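Local coordinates for protein phenol hydroxylase component phL (Pseudomonas stutzeri, PDB 3U52) that probably serves as a non-catalytic, helical subunit of a multicomponent phenol hydroxylase, an enzyme that adds a hydroxyl group to phenol, at residues 290-298 and 307-317; 64-73 and 270-281. One frame throughout, in Å; residues are numbered along the deposited sequence.

How the interactions relate
Interactions 1 and 2 share helix 276-302 and follow one another along it. In interaction 2 the start of this helix, with the end of helix 251-274, holds the distant loop 64-73. In interaction 1 a later part of the same helix pairs with helix 307-322, its next neighbour in sequence. The contact centres are about 27 Å apart and their nearest atoms about 11 Å, so they do not touch. The side chain of Leu297 in interaction 1 lies about 12 Å from a bound xenon. Tyr227, Asp232 and Tyr257 line a xenon pocket. Helix 211-240, which carries Tyr227, also packs against both contacts, through Met225 and Phe212.

Interaction 1. Residues 290-298 and 307-317; sequences EPQAYEALK and IDGLNEARAEL
Arg314 grips Glu290 side-on in a two-bond salt bridge. Arg314 NE donates to Glu290 OE2 at 2.7 Å, and Arg314 NH2 to Glu290 OE1 at 3.0 Å. Both bonds are nearly straight and reach the syn side of the carboxylate oxygens. A bend at chi2 (-87°) turns the Glu290 carboxylate to the guanidinium edge. The guanidinium also lies flat on the Tyr294 ring, centres 4.0 Å apart and planes at 18°. This stack is also a cation-pi contact, with NH1 over the ring centre. The grip of Glu290 probably fixes how the guanidinium is turned on the ring. At the ring edge, Tyr294 OH donates to Asn311 OD1 at 2.8 Å, and ring and amide are nearly coplanar. The opposite ring face takes a CH-pi contact from Leu310 CD2. Leu310 CD2 also meets Leu297 CB at 3.8 Å. Farther along, Ile307 CD1 presses on Lys298 CG at 3.5 Å, while Lys298 NZ pairs with Glu302. Tyr294 is a knob in a hole made by Ile307, Leu310, Asn311 and Arg314. Met225 of helix 211-240 packs against Glu290, Leu297 and Leu317. The two consecutive helices form an antiparallel helical hairpin, axes at 156°, with this knob-into-hole packing between them.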
loop_
_atom_site.group_PDB
_atom_site.type_symbol
_atom_site.label_atom_id
_atom_site.label_comp_id
_atom_site.label_asym_id
_atom_site.label_seq_id
_atom_site.Cartn_x
_atom_site.Cartn_y
_atom_site.Cartn_z
ATOM N N GLU D 290 -26.382 -15.614 36.676
ATOM C CA GLU D 290 -27.449 -15.314 35.709
ATOM C C GLU D 290 -28.696 -14.607 36.312
ATOM O O GLU D 290 -29.211 -13.654 35.716
ATOM C CB GLU D 290 -27.793 -16.530 34.830
ATOM C CG GLU D 290 -28.832 -16.252 33.751
ATOM C CD GLU D 290 -30.290 -16.431 34.243
ATOM O OE1 GLU D 290 -30.485 -16.607 35.468
ATOM O OE2 GLU D 290 -31.243 -16.413 33.413
ATOM N N PRO D 291 -29.189 -15.059 37.498
ATOM C CA PRO D 291 -30.321 -14.378 38.125
ATOM C C PRO D 291 -29.962 -12.984 38.629
ATOM O O PRO D 291 -30.835 -12.165 38.796
ATOM C CB PRO D 291 -30.667 -15.299 39.323
ATOM C CG PRO D 291 -30.029 -16.613 39.021
ATOM C CD PRO D 291 -28.784 -16.261 38.260
ATOM N N GLN D 292 -28.693 -12.709 38.899
ATOM C CA GLN D 292 -28.302 -11.342 39.258
ATOM C C GLN D 292 -28.357 -10.405 38.053
ATOM O O GLN D 292 -28.718 -9.249 38.186
ATOM C CB GLN D 292 -26.912 -11.338 39.841
ATOM C CG GLN D 292 -26.861 -12.045 41.179
ATOM C CD GLN D 292 -25.516 -11.975 41.769
ATOM O OE1 GLN D 292 -25.031 -10.887 42.099
ATOM N NE2 GLN D 292 -24.874 -13.132 41.913
ATOM N N ALA D 293 -28.003 -10.945 36.879
ATOM C CA ALA D 293 -28.104 -10.257 35.594
ATOM C C ALA D 293 -29.554 -9.934 35.256
ATOM O O ALA D 293 -29.884 -8.807 34.855
ATOM C CB ALA D 293 -27.451 -11.102 34.483
ATOM N N TYR D 294 -30.429 -10.909 35.453
ATOM C CA TYR D 294 -31.869 -10.716 35.254
ATOM C C TYR D 294 -32.452 -9.697 36.216
ATOM O O TYR D 294 -33.196 -8.783 35.822
ATOM C CB TYR D 294 -32.561 -12.063 35.469
ATOM C CG TYR D 294 -34.062 -11.986 35.434
ATOM C CD1 TYR D 294 -34.742 -12.037 34.220
ATOM C CD2 TYR D 294 -34.805 -11.853 36.626
ATOM C CE1 TYR D 294 -36.145 -11.986 34.176
ATOM C CE2 TYR D 294 -36.211 -11.785 36.600
ATOM C CZ TYR D 294 -36.868 -11.871 35.377
ATOM O OH TYR D 294 -38.234 -11.828 35.335
ATOM N N GLU D 295 -32.099 -9.835 37.485
ATOM C CA GLU D 295 -32.602 -8.913 38.488
ATOM C C GLU D 295 -32.069 -7.481 38.304
ATOM O O GLU D 295 -32.756 -6.501 38.649
ATOM C CB GLU D 295 -32.365 -9.479 39.909
ATOM C CG GLU D 295 -31.263 -8.804 40.734
ATOM C CD GLU D 295 -31.343 -9.125 42.239
ATOM O OE1 GLU D 295 -31.528 -8.151 43.019
ATOM O OE2 GLU D 295 -31.225 -10.335 42.631
ATOM N N ALA D 296 -30.863 -7.340 37.734
ATOM C CA ALA D 296 -30.305 -6.006 37.439
ATOM C C ALA D 296 -30.998 -5.313 36.252
ATOM O O ALA D 296 -31.087 -4.091 36.200
ATOM C CB ALA D 296 -28.812 -6.092 37.220
ATOM N N LEU D 297 -31.453 -6.105 35.289
ATOM C CA LEU D 297 -32.179 -5.611 34.139
ATOM C C LEU D 297 -33.659 -5.382 34.409
ATOM O O LEU D 297 -34.294 -4.652 33.688
ATOM C CB LEU D 297 -32.022 -6.589 32.983
ATOM C CG LEU D 297 -30.577 -6.638 32.472
ATOM C CD1 LEU D 297 -30.390 -7.822 31.616
ATOM C CD2 LEU D 297 -30.164 -5.290 31.733
ATOM N N LYS D 298 -34.205 -6.024 35.440
ATOM C CA LYS D 298 -35.656 -5.967 35.706
ATOM C C LYS D 298 -36.218 -4.524 35.866
ATOM O O LYS D 298 -37.190 -4.167 35.194
ATOM C CB LYS D 298 -35.997 -6.898 36.899
ATOM C CG LYS D 298 -37.470 -7.104 37.286
ATOM C CD LYS D 298 -37.580 -8.512 37.995
ATOM C CE LYS D 298 -38.234 -8.457 39.370
ATOM N NZ LYS D 298 -39.689 -8.042 39.284
ATOM N N ILE D 307 -41.877 -6.265 31.656
ATOM C CA ILE D 307 -41.126 -7.450 32.093
ATOM C C ILE D 307 -41.085 -8.609 31.067
ATOM O O ILE D 307 -40.163 -9.419 31.077
ATOM C CB ILE D 307 -41.619 -7.962 33.487
ATOM C CG1 ILE D 307 -40.658 -9.003 34.083
ATOM C CG2 ILE D 307 -43.050 -8.508 33.398
ATOM C CD1 ILE D 307 -39.392 -8.402 34.724
ATOM N N ASP D 308 -42.082 -8.688 30.198
ATOM C CA ASP D 308 -42.141 -9.734 29.172
ATOM C C ASP D 308 -41.020 -9.627 28.147
ATOM O O ASP D 308 -40.593 -10.638 27.603
ATOM C CB ASP D 308 -43.488 -9.688 28.463
ATOM C CG ASP D 308 -44.659 -9.775 29.447
ATOM O OD1 ASP D 308 -44.906 -10.892 29.993
ATOM O OD2 ASP D 308 -45.306 -8.716 29.691
ATOM N N GLY D 309 -40.569 -8.396 27.889
ATOM C CA GLY D 309 -39.416 -8.133 27.052
ATOM C C GLY D 309 -38.165 -8.747 27.659
ATOM O O GLY D 309 -37.404 -9.410 26.956
ATOM N N LEU D 310 -37.967 -8.547 28.972
ATOM C CA LEU D 310 -36.862 -9.205 29.708
ATOM C C LEU D 310 -36.997 -10.740 29.782
ATOM O O LEU D 310 -36.000 -11.472 29.684
ATOM C CB LEU D 310 -36.636 -8.598 31.111
ATOM C CG LEU D 310 -35.431 -9.179 31.877
ATOM C CD1 LEU D 310 -34.085 -9.154 31.081
ATOM C CD2 LEU D 310 -35.251 -8.504 33.227
ATOM N N ASN D 311 -38.225 -11.235 29.936
ATOM C CA ASN D 311 -38.422 -12.688 30.025
ATOM C C ASN D 311 -38.073 -13.366 28.731
ATOM O O ASN D 311 -37.499 -14.446 28.737
ATOM C CB ASN D 311 -39.833 -13.026 30.504
ATOM C CG ASN D 311 -40.053 -12.615 31.961
ATOM O OD1 ASN D 311 -39.096 -12.541 32.760
ATOM N ND2 ASN D 311 -41.298 -12.308 32.311
ATOM N N GLU D 312 -38.379 -12.712 27.619
ATOM C CA GLU D 312 -37.976 -13.225 26.297
ATOM C C GLU D 312 -36.459 -13.196 26.066
ATOM O O GLU D 312 -35.925 -14.051 25.378
ATOM C CB GLU D 312 -38.640 -12.430 25.189
ATOM C CG GLU D 312 -40.146 -12.523 25.176
ATOM C CD GLU D 312 -40.731 -11.668 24.082
ATOM O OE1 GLU D 312 -40.125 -10.612 23.812
ATOM O OE2 GLU D 312 -41.767 -12.058 23.477
ATOM N N ALA D 313 -35.782 -12.191 26.622
ATOM C CA ALA D 313 -34.333 -12.085 26.456
ATOM C C ALA D 313 -33.681 -13.184 27.276
ATOM O O ALA D 313 -32.696 -13.800 26.831
ATOM C CB ALA D 313 -33.816 -10.694 26.848
ATOM N N ARG D 314 -34.267 -13.476 28.445
ATOM C CA ARG D 314 -33.783 -14.556 29.289
ATOM C C ARG D 314 -33.964 -15.902 28.614
ATOM O O ARG D 314 -33.113 -16.794 28.731
ATOM C CB ARG D 314 -34.480 -14.530 30.655
ATOM C CG ARG D 314 -33.814 -15.386 31.671
ATOM C CD ARG D 314 -34.600 -15.411 32.936
ATOM N NE ARG D 314 -33.733 -15.752 34.060
ATOM C CZ ARG D 314 -34.102 -15.649 35.330
ATOM N NH1 ARG D 314 -35.333 -15.233 35.617
ATOM N NH2 ARG D 314 -33.250 -15.974 36.299
ATOM N N ALA D 315 -35.080 -16.042 27.900
ATOM C CA ALA D 315 -35.389 -17.292 27.220
ATOM C C ALA D 315 -34.410 -17.467 26.070
ATOM O O ALA D 315 -33.924 -18.561 25.836
ATOM C CB ALA D 315 -36.835 -17.281 26.685
ATOM N N GLU D 316 -34.142 -16.384 25.341
ATOM C CA GLU D 316 -33.138 -16.407 24.263
ATOM C C GLU D 316 -31.720 -16.793 24.761
ATOM O O GLU D 316 -31.084 -17.684 24.194
ATOM C CB GLU D 316 -33.160 -15.091 23.481
ATOM C CG GLU D 316 -34.524 -14.820 22.780
ATOM C CD GLU D 316 -34.690 -13.357 22.283
ATOM O OE1 GLU D 316 -35.833 -12.941 21.930
ATOM O OE2 GLU D 316 -33.671 -12.626 22.243
ATOM N N LEU D 317 -31.258 -16.185 25.858
ATOM C CA LEU D 317 -30.009 -16.629 26.509
ATOM C C LEU D 317 -30.031 -18.107 26.942
ATOM O O LEU D 317 -29.044 -18.829 26.796
ATOM C CB LEU D 317 -29.653 -15.735 27.708
ATOM C CG LEU D 317 -28.378 -16.114 28.481
ATOM C CD1 LEU D 317 -27.173 -15.976 27.548
ATOM C CD2 LEU D 317 -28.200 -15.269 29.769
#

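Interaction 2. Residues 64-73 and 270-281; sequences AIRMEDWCAV and AVAGESETNREL
Ala64 CB and Ile65 CD1 both rest on Leu281 CD1, the first at 3.6 Å. They begin an extended loop laid across the corner of two consecutive helices. The corner joins helix 251-274 to helix 276-302, with the break at Ser275. Ser275 is the N-cap of the second helix, and its OG accepts from Asn278 N. Ile65 CG2, anti to the backbone N, reaches into the corner and meets Val271 CG1 at 3.5 Å. Phe212 of helix 211-240 touches both Ile65 and Val271.

Arg66 makes its hydrogen bonds here through its backbone. Arg66 N donates almost straight to Asn278 OD1 at 3.1 Å. Arg66 O accepts from Asn278 ND2 at 2.9 Å, a more bent bond of 146°. The same ND2 also donates to Val271 O, so Asn278 ties the loop and both helices together. These three bonds hold its buried amide against turning. An alanine at Asn278 would remove the amide and is likely to leave Arg66 N and O without their mates here and the loop less firmly held.

A bend at chi2 (-76°) brings Met67 SD to Glu274 CB at 3.7 Å, and a second bend at chi3 turns CE toward Ala270 O. Met67 CG lies over the centre of one face of the Trp70 ring. Next, Glu68 N donates to Glu274 OE2 at 2.7 Å, from above the carboxylate plane. The other carboxylate oxygen, OE1, accepts from a water that in turn accepts from Asp69 N. Glu274 therefore serves two successive backbone N-H groups, one directly and one through water. Asp69 OD2 forms a salt bridge with Arg23.

Trp70 opens a short 3-10 turn and touches Val271 CG2 through CZ3. After the turn, Val73 CG2 meets two neighbouring residues of helix 251-274: Ala270 at CB, 3.9 Å away, and Val271 at CG2.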
loop_
_atom_site.group_PDB
_atom_site.type_symbol
_atom_site.label_atom_id
_atom_site.label_comp_id
_atom_site.label_asym_id
_atom_site.label_seq_id
_atom_site.Cartn_x
_atom_site.Cartn_y
_atom_site.Cartn_z
ATOM N N ALA D 64 -9.899 -21.276 37.318
ATOM C CA ALA D 64 -10.151 -22.668 37.752
ATOM C C ALA D 64 -10.473 -23.584 36.563
ATOM O O ALA D 64 -10.303 -24.806 36.644
ATOM C CB ALA D 64 -11.255 -22.722 38.820
ATOM N N ILE D 65 -10.950 -22.995 35.467
ATOM C CA ILE D 65 -11.152 -23.719 34.221
ATOM C C ILE D 65 -9.845 -24.337 33.766
ATOM O O ILE D 65 -8.794 -23.749 33.943
ATOM C CB ILE D 65 -11.704 -22.793 33.126
ATOM C CG1 ILE D 65 -13.121 -22.306 33.486
ATOM C CG2 ILE D 65 -11.732 -23.502 31.793
ATOM C CD1 ILE D 65 -14.209 -23.400 33.432
ATOM N N ARG D 66 -9.908 -25.539 33.207
ATOM C CA ARG D 66 -8.723 -26.252 32.726
ATOM C C ARG D 66 -8.879 -26.637 31.263
ATOM O O ARG D 66 -9.949 -27.064 30.843
ATOM C CB ARG D 66 -8.456 -27.532 33.567
ATOM C CG ARG D 66 -8.064 -27.270 35.026
ATOM C CD ARG D 66 -6.699 -26.581 35.144
ATOM N NE ARG D 66 -6.721 -25.544 36.193
ATOM C CZ ARG D 66 -5.977 -25.604 37.280
ATOM N NH1 ARG D 66 -5.147 -26.627 37.421
ATOM N NH2 ARG D 66 -6.029 -24.657 38.197
ATOM N N MET D 67 -7.810 -26.442 30.496
ATOM C CA MET D 67 -7.740 -26.816 29.078
ATOM C C MET D 67 -6.424 -27.475 28.781
ATOM O O MET D 67 -5.355 -26.940 29.134
ATOM C CB MET D 67 -7.828 -25.606 28.173
ATOM C CG MET D 67 -9.086 -24.807 28.379
ATOM S SD MET D 67 -10.576 -25.521 27.684
ATOM C CE MET D 67 -10.326 -25.180 25.921
ATOM N N GLU D 68 -6.496 -28.593 28.063
ATOM C CA GLU D 68 -5.302 -29.229 27.542
ATOM C C GLU D 68 -4.530 -28.190 26.730
ATOM O O GLU D 68 -3.307 -28.098 26.828
ATOM C CB GLU D 68 -5.644 -30.451 26.678
ATOM C CG GLU D 68 -4.394 -31.260 26.236
ATOM C CD GLU D 68 -4.433 -31.670 24.740
ATOM O OE1 GLU D 68 -4.652 -32.876 24.451
ATOM O OE2 GLU D 68 -4.244 -30.783 23.855
ATOM N N ASP D 69 -5.252 -27.366 25.973
ATOM C CA ASP D 69 -4.601 -26.414 25.062
ATOM C C ASP D 69 -5.455 -25.151 24.896
ATOM O O ASP D 69 -6.458 -25.207 24.229
ATOM C CB ASP D 69 -4.386 -27.126 23.721
ATOM C CG ASP D 69 -3.578 -26.313 22.745
ATOM O OD1 ASP D 69 -3.230 -25.153 23.059
ATOM O OD2 ASP D 69 -3.300 -26.851 21.638
ATOM N N TRP D 70 -5.073 -24.021 25.500
ATOM C CA TRP D 70 -5.917 -22.803 25.399
ATOM C C TRP D 70 -6.087 -22.224 23.969
ATOM O O TRP D 70 -7.041 -21.486 23.700
ATOM C CB TRP D 70 -5.452 -21.711 26.360
ATOM C CG TRP D 70 -6.087 -21.785 27.713
ATOM C CD1 TRP D 70 -5.479 -22.159 28.890
ATOM C CD2 TRP D 70 -7.458 -21.476 28.047
ATOM N NE1 TRP D 70 -6.392 -22.102 29.929
ATOM C CE2 TRP D 70 -7.607 -21.689 29.444
ATOM C CE3 TRP D 70 -8.578 -21.068 27.296
ATOM C CZ2 TRP D 70 -8.829 -21.499 30.110
ATOM C CZ3 TRP D 70 -9.789 -20.861 27.953
ATOM C CH2 TRP D 70 -9.905 -21.093 29.361
ATOM N N CYS D 71 -5.135 -22.522 23.075
ATOM C CA CYS D 71 -5.285 -22.272 21.618
ATOM C C CYS D 71 -6.364 -23.093 20.903
ATOM O O CYS D 71 -6.606 -22.867 19.721
ATOM C CB CYS D 71 -3.975 -22.502 20.890
ATOM S SG CYS D 71 -2.749 -21.421 21.499
ATOM N N ALA D 72 -6.995 -24.048 21.593
ATOM C CA ALA D 72 -8.263 -24.596 21.122
ATOM C C ALA D 72 -9.304 -23.470 20.961
ATOM O O ALA D 72 -10.228 -23.572 20.137
ATOM C CB ALA D 72 -8.805 -25.634 22.106
ATOM N N VAL D 73 -9.200 -22.424 21.771
ATOM C CA VAL D 73 -10.126 -21.302 21.635
ATOM C C VAL D 73 -9.546 -20.376 20.577
ATOM O O VAL D 73 -8.469 -19.809 20.775
ATOM C CB VAL D 73 -10.360 -20.561 22.971
ATOM C CG1 VAL D 73 -11.085 -19.248 22.736
ATOM C CG2 VAL D 73 -11.147 -21.441 23.956
ATOM N N ALA D 270 -15.787 -24.469 23.079
ATOM C CA ALA D 270 -14.508 -25.151 23.287
ATOM C C ALA D 270 -14.236 -25.403 24.763
ATOM O O ALA D 270 -13.716 -26.462 25.114
ATOM C CB ALA D 270 -13.364 -24.364 22.634
ATOM N N VAL D 271 -14.603 -24.441 25.624
ATOM C CA VAL D 271 -14.383 -24.578 27.085
ATOM C C VAL D 271 -15.376 -25.599 27.728
ATOM O O VAL D 271 -14.969 -26.500 28.460
ATOM C CB VAL D 271 -14.418 -23.190 27.777
ATOM C CG1 VAL D 271 -14.194 -23.307 29.256
ATOM C CG2 VAL D 271 -13.314 -22.307 27.212
ATOM N N ALA D 272 -16.663 -25.457 27.426
ATOM C CA ALA D 272 -17.667 -26.441 27.828
ATOM C C ALA D 272 -17.444 -27.874 27.252
ATOM O O ALA D 272 -17.549 -28.857 27.970
ATOM C CB ALA D 272 -19.055 -25.930 27.503
ATOM N N GLY D 273 -17.129 -27.986 25.976
ATOM C CA GLY D 273 -16.826 -29.279 25.359
ATOM C C GLY D 273 -15.557 -29.952 25.826
ATOM O O GLY D 273 -15.366 -31.140 25.600
ATOM N N GLU D 274 -14.673 -29.215 26.487
ATOM C CA GLU D 274 -13.421 -29.798 26.934
ATOM C C GLU D 274 -13.648 -30.950 27.969
ATOM O O GLU D 274 -13.095 -32.028 27.822
ATOM C CB GLU D 274 -12.505 -28.727 27.507
ATOM C CG GLU D 274 -11.166 -29.259 28.090
ATOM C CD GLU D 274 -10.032 -29.314 27.068
ATOM O OE1 GLU D 274 -10.272 -29.029 25.873
ATOM O OE2 GLU D 274 -8.886 -29.617 27.473
ATOM N N SER D 275 -14.455 -30.716 28.997
ATOM C CA SER D 275 -14.600 -31.679 30.095
ATOM C C SER D 275 -15.897 -31.461 30.871
ATOM O O SER D 275 -16.415 -30.338 30.959
ATOM C CB SER D 275 -13.422 -31.558 31.064
ATOM O OG SER D 275 -13.329 -30.218 31.564
ATOM N N GLU D 276 -16.424 -32.531 31.472
ATOM C CA GLU D 276 -17.576 -32.374 32.351
ATOM C C GLU D 276 -17.223 -31.481 33.571
ATOM O O GLU D 276 -18.065 -30.773 34.091
ATOM C CB GLU D 276 -18.059 -33.768 32.773
ATOM C CG GLU D 276 -19.414 -33.901 33.458
ATOM C CD GLU D 276 -19.820 -35.403 33.561
ATOM O OE1 GLU D 276 -19.940 -35.941 34.694
ATOM O OE2 GLU D 276 -19.982 -36.063 32.497
ATOM N N THR D 277 -15.978 -31.504 34.019
ATOM C CA THR D 277 -15.568 -30.656 35.137
ATOM C C THR D 277 -15.702 -29.154 34.809
ATOM O O THR D 277 -16.198 -28.364 35.624
ATOM C CB THR D 277 -14.125 -30.877 35.494
ATOM O OG1 THR D 277 -13.655 -32.074 34.894
ATOM C CG2 THR D 277 -13.992 -30.982 36.960
ATOM N N ASN D 278 -15.232 -28.765 33.621
ATOM C CA ASN D 278 -15.334 -27.383 33.154
ATOM C C ASN D 278 -16.794 -27.033 33.159
ATOM O O ASN D 278 -17.189 -26.062 33.752
ATOM C CB ASN D 278 -14.788 -27.247 31.744
ATOM C CG ASN D 278 -13.306 -26.964 31.707
ATOM O OD1 ASN D 278 -12.615 -26.900 32.745
ATOM N ND2 ASN D 278 -12.796 -26.755 30.491
ATOM N N ARG D 279 -17.590 -27.875 32.516
ATOM C CA ARG D 279 -19.042 -27.730 32.464
ATOM C C ARG D 279 -19.729 -27.624 33.847
ATOM O O ARG D 279 -20.558 -26.731 34.075
ATOM C CB ARG D 279 -19.574 -28.917 31.681
ATOM C CG ARG D 279 -20.661 -28.587 30.728
ATOM C CD ARG D 279 -20.545 -29.421 29.456
ATOM N NE ARG D 279 -20.719 -30.855 29.672
ATOM C CZ ARG D 279 -19.859 -31.801 29.270
ATOM N NH1 ARG D 279 -18.741 -31.502 28.604
ATOM N NH2 ARG D 279 -20.142 -33.073 29.517
ATOM N N GLU D 280 -19.379 -28.525 34.770
ATOM C CA GLU D 280 -19.805 -28.400 36.188
ATOM C C GLU D 280 -19.522 -27.003 36.765
ATOM O O GLU D 280 -20.393 -26.379 37.362
ATOM C CB GLU D 280 -19.095 -29.439 37.097
ATOM C CG GLU D 280 -19.603 -30.920 37.026
ATOM C CD GLU D 280 -18.541 -31.939 37.538
ATOM O OE1 GLU D 280 -17.787 -31.626 38.503
ATOM O OE2 GLU D 280 -18.445 -33.054 36.957
ATOM N N LEU D 281 -18.272 -26.550 36.604
ATOM C CA LEU D 281 -17.831 -25.243 37.076
ATOM C C LEU D 281 -18.636 -24.110 36.420
ATOM O O LEU D 281 -19.100 -23.189 37.091
ATOM C CB LEU D 281 -16.348 -25.072 36.771
ATOM C CG LEU D 281 -15.387 -24.518 37.821
ATOM C CD1 LEU D 281 -14.156 -23.941 37.111
ATOM C CD2 LEU D 281 -16.028 -23.490 38.765
HETATM O O HOH W 1 -7.582 -28.036 24.812
#